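Local coordinates for protein methylenetetrahydrofolate--tRNA-(uracil-5-)-methyltransferase trmFO (Thermus thermophilus, PDB 3G5S) that catalyses, with FAD as cofactor and methylenetetrahydrofolate as one-carbon donor, the methylation of uridine 54 to 5-methyluridine in tRNA, at residues A347-L352 with G377-L382. Sequence-based numbering, arbitrary orientation.
Sequences AATGFL and GLVRYL
T349 and L352, three residues apart on helix 343-361, present a methyl group each to V379 of helix 374-384. The axes of segments 347-352 and 377-382 stay 11.2 Å apart at closest approach and cross at -80°, nearly perpendicular. At that spacing and angle little surface is shared, 167 Å² summed over both sides, and a few aliphatic branches make this buried contact. V379 is its centre: CG1, set anti to the carbonyl carbon by a chi1 of -60°, reaches to 3.9 Å from L352 CD2 and also meets T349 CG2. The second branch of V379 shares in the grip on leucine, its CG2 lying 4.0 Å from L352 CD2, so that this single methyl rests against both prongs of the valine. T349 passes V379 with the two side chains running in contrary senses, T349 CG2 coming to 4.1 Å from V379 CG1. L378 adds a looser touch on the same threonine methyl, its CD2 standing 4.4 Å from T349 CG2. No hydrogen bond joins the two segments.

T349 works in two directions. A chi1 of 58° turns OG1 back over the helix's own backbone and leaves CG2 anti to the carbonyl carbon, directed at V379. OG1 accepts from the G335 backbone N-H, just beyond the strand 331-333, while its one proton can serve the carbonyl of E345 or of S346, or be shared between them; this buried oxygen is thus held by backbone groups while the methyl packs. The T349 side chain lies about 5 Å from that of A12, in the predicted FAD-binding glycine-rich segment, and about 7 Å from the bound FAD. This is near-orthogonal, apolar helix-helix packing beside the cofactor, joining helix 374-384 to a long helix of the FAD-binding Rossmann-type fold of the MnmG family.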
loop_
_atom_site.group_PDB
_atom_site.type_symbol
_atom_site.label_atom_id
_atom_site.label_comp_id
_atom_site.label_asym_id
_atom_site.label_seq_id
_atom_site.Cartn_x
_atom_site.Cartn_y
_atom_site.Cartn_z
ATOM N N ALA A 347 9.276 1.204 -4.074
ATOM C CA ALA A 347 10.677 0.831 -4.199
ATOM C C ALA A 347 10.994 -0.465 -3.447
ATOM O O ALA A 347 11.716 -1.321 -3.948
ATOM C CB ALA A 347 11.571 1.973 -3.720
ATOM N N ALA A 348 10.450 -0.608 -2.243
ATOM C CA ALA A 348 10.764 -1.760 -1.407
ATOM C C ALA A 348 10.224 -3.066 -1.993
ATOM O O ALA A 348 10.909 -4.099 -1.977
ATOM C CB ALA A 348 10.260 -1.539 0.012
ATOM N N THR A 349 9.000 -3.029 -2.507
ATOM C CA THR A 349 8.493 -4.196 -3.205
ATOM C C THR A 349 9.281 -4.453 -4.495
ATOM O O THR A 349 9.463 -5.602 -4.877
ATOM C CB THR A 349 6.971 -4.127 -3.453
ATOM O OG1 THR A 349 6.642 -2.953 -4.202
ATOM C CG2 THR A 349 6.194 -4.159 -2.122
ATOM N N GLY A 350 9.752 -3.396 -5.153
ATOM C CA GLY A 350 10.648 -3.570 -6.292
ATOM C C GLY A 350 11.917 -4.321 -5.918
ATOM O O GLY A 350 12.354 -5.230 -6.629
ATOM N N PHE A 351 12.508 -3.949 -4.785
ATOM C CA PHE A 351 13.662 -4.674 -4.279
ATOM C C PHE A 351 13.361 -6.170 -4.143
ATOM O O PHE A 351 14.133 -7.011 -4.603
ATOM C CB PHE A 351 14.108 -4.088 -2.931
ATOM C CG PHE A 351 14.973 -5.019 -2.129
ATOM C CD1 PHE A 351 16.300 -5.234 -2.474
ATOM C CD2 PHE A 351 14.455 -5.695 -1.044
ATOM C CE1 PHE A 351 17.095 -6.111 -1.757
ATOM C CE2 PHE A 351 15.249 -6.572 -0.311
ATOM C CZ PHE A 351 16.570 -6.776 -0.671
ATOM N N LEU A 352 12.247 -6.512 -3.506
ATOM C CA LEU A 352 11.952 -7.918 -3.252
ATOM C C LEU A 352 11.656 -8.682 -4.542
ATOM O O LEU A 352 12.126 -9.805 -4.736
ATOM C CB LEU A 352 10.821 -8.085 -2.241
ATOM C CG LEU A 352 10.519 -9.539 -1.863
ATOM C CD1 LEU A 352 11.719 -10.255 -1.255
ATOM C CD2 LEU A 352 9.331 -9.619 -0.935
ATOM N N GLY A 377 6.143 -7.408 6.829
ATOM C CA GLY A 377 4.756 -7.224 7.199
ATOM C C GLY A 377 3.923 -6.788 6.006
ATOM O O GLY A 377 2.796 -7.247 5.825
ATOM N N LEU A 378 4.470 -5.901 5.187
ATOM C CA LEU A 378 3.746 -5.403 4.033
ATOM C C LEU A 378 3.451 -6.518 3.015
ATOM O O LEU A 378 2.306 -6.685 2.593
ATOM C CB LEU A 378 4.544 -4.286 3.398
ATOM C CG LEU A 378 3.896 -3.570 2.224
ATOM C CD1 LEU A 378 2.559 -2.947 2.595
ATOM C CD2 LEU A 378 4.852 -2.531 1.687
ATOM N N VAL A 379 4.466 -7.286 2.626
ATOM C CA VAL A 379 4.237 -8.296 1.599
ATOM C C VAL A 379 3.427 -9.472 2.120
ATOM O O VAL A 379 2.678 -10.099 1.367
ATOM C CB VAL A 379 5.536 -8.748 0.885
ATOM C CG1 VAL A 379 6.190 -7.553 0.221
ATOM C CG2 VAL A 379 6.491 -9.468 1.836
ATOM N N ARG A 380 3.558 -9.768 3.408
ATOM C CA ARG A 380 2.761 -10.834 3.979
ATOM C C ARG A 380 1.280 -10.425 4.059
ATOM O O ARG A 380 0.396 -11.259 3.862
ATOM C CB ARG A 380 3.375 -11.357 5.291
ATOM C CG ARG A 380 4.726 -12.030 5.045
ATOM C CD ARG A 380 5.460 -12.437 6.309
ATOM N NE ARG A 380 6.810 -12.894 5.983
ATOM C CZ ARG A 380 7.121 -14.129 5.596
ATOM N NH1 ARG A 380 6.179 -15.063 5.523
ATOM N NH2 ARG A 380 8.379 -14.437 5.303
ATOM N N TYR A 381 1.016 -9.136 4.284
ATOM C CA TYR A 381 -0.342 -8.598 4.194
ATOM C C TYR A 381 -0.887 -8.733 2.761
ATOM O O TYR A 381 -2.012 -9.197 2.562
ATOM C CB TYR A 381 -0.395 -7.133 4.661
ATOM C CG TYR A 381 -1.774 -6.521 4.566
ATOM C CD1 TYR A 381 -2.646 -6.570 5.643
ATOM C CD2 TYR A 381 -2.205 -5.891 3.405
ATOM C CE1 TYR A 381 -3.910 -6.016 5.573
ATOM C CE2 TYR A 381 -3.480 -5.340 3.315
ATOM C CZ TYR A 381 -4.325 -5.399 4.414
ATOM O OH TYR A 381 -5.596 -4.856 4.379
ATOM N N LEU A 382 -0.093 -8.346 1.766
ATOM C CA LEU A 382 -0.518 -8.470 0.370
ATOM C C LEU A 382 -0.990 -9.883 0.055
ATOM O O LEU A 382 -1.981 -10.080 -0.656
ATOM C CB LEU A 382 0.607 -8.078 -0.593
ATOM C CG LEU A 382 1.078 -6.624 -0.584
ATOM C CD1 LEU A 382 2.203 -6.441 -1.595
ATOM C CD2 LEU A 382 -0.074 -5.645 -0.844
#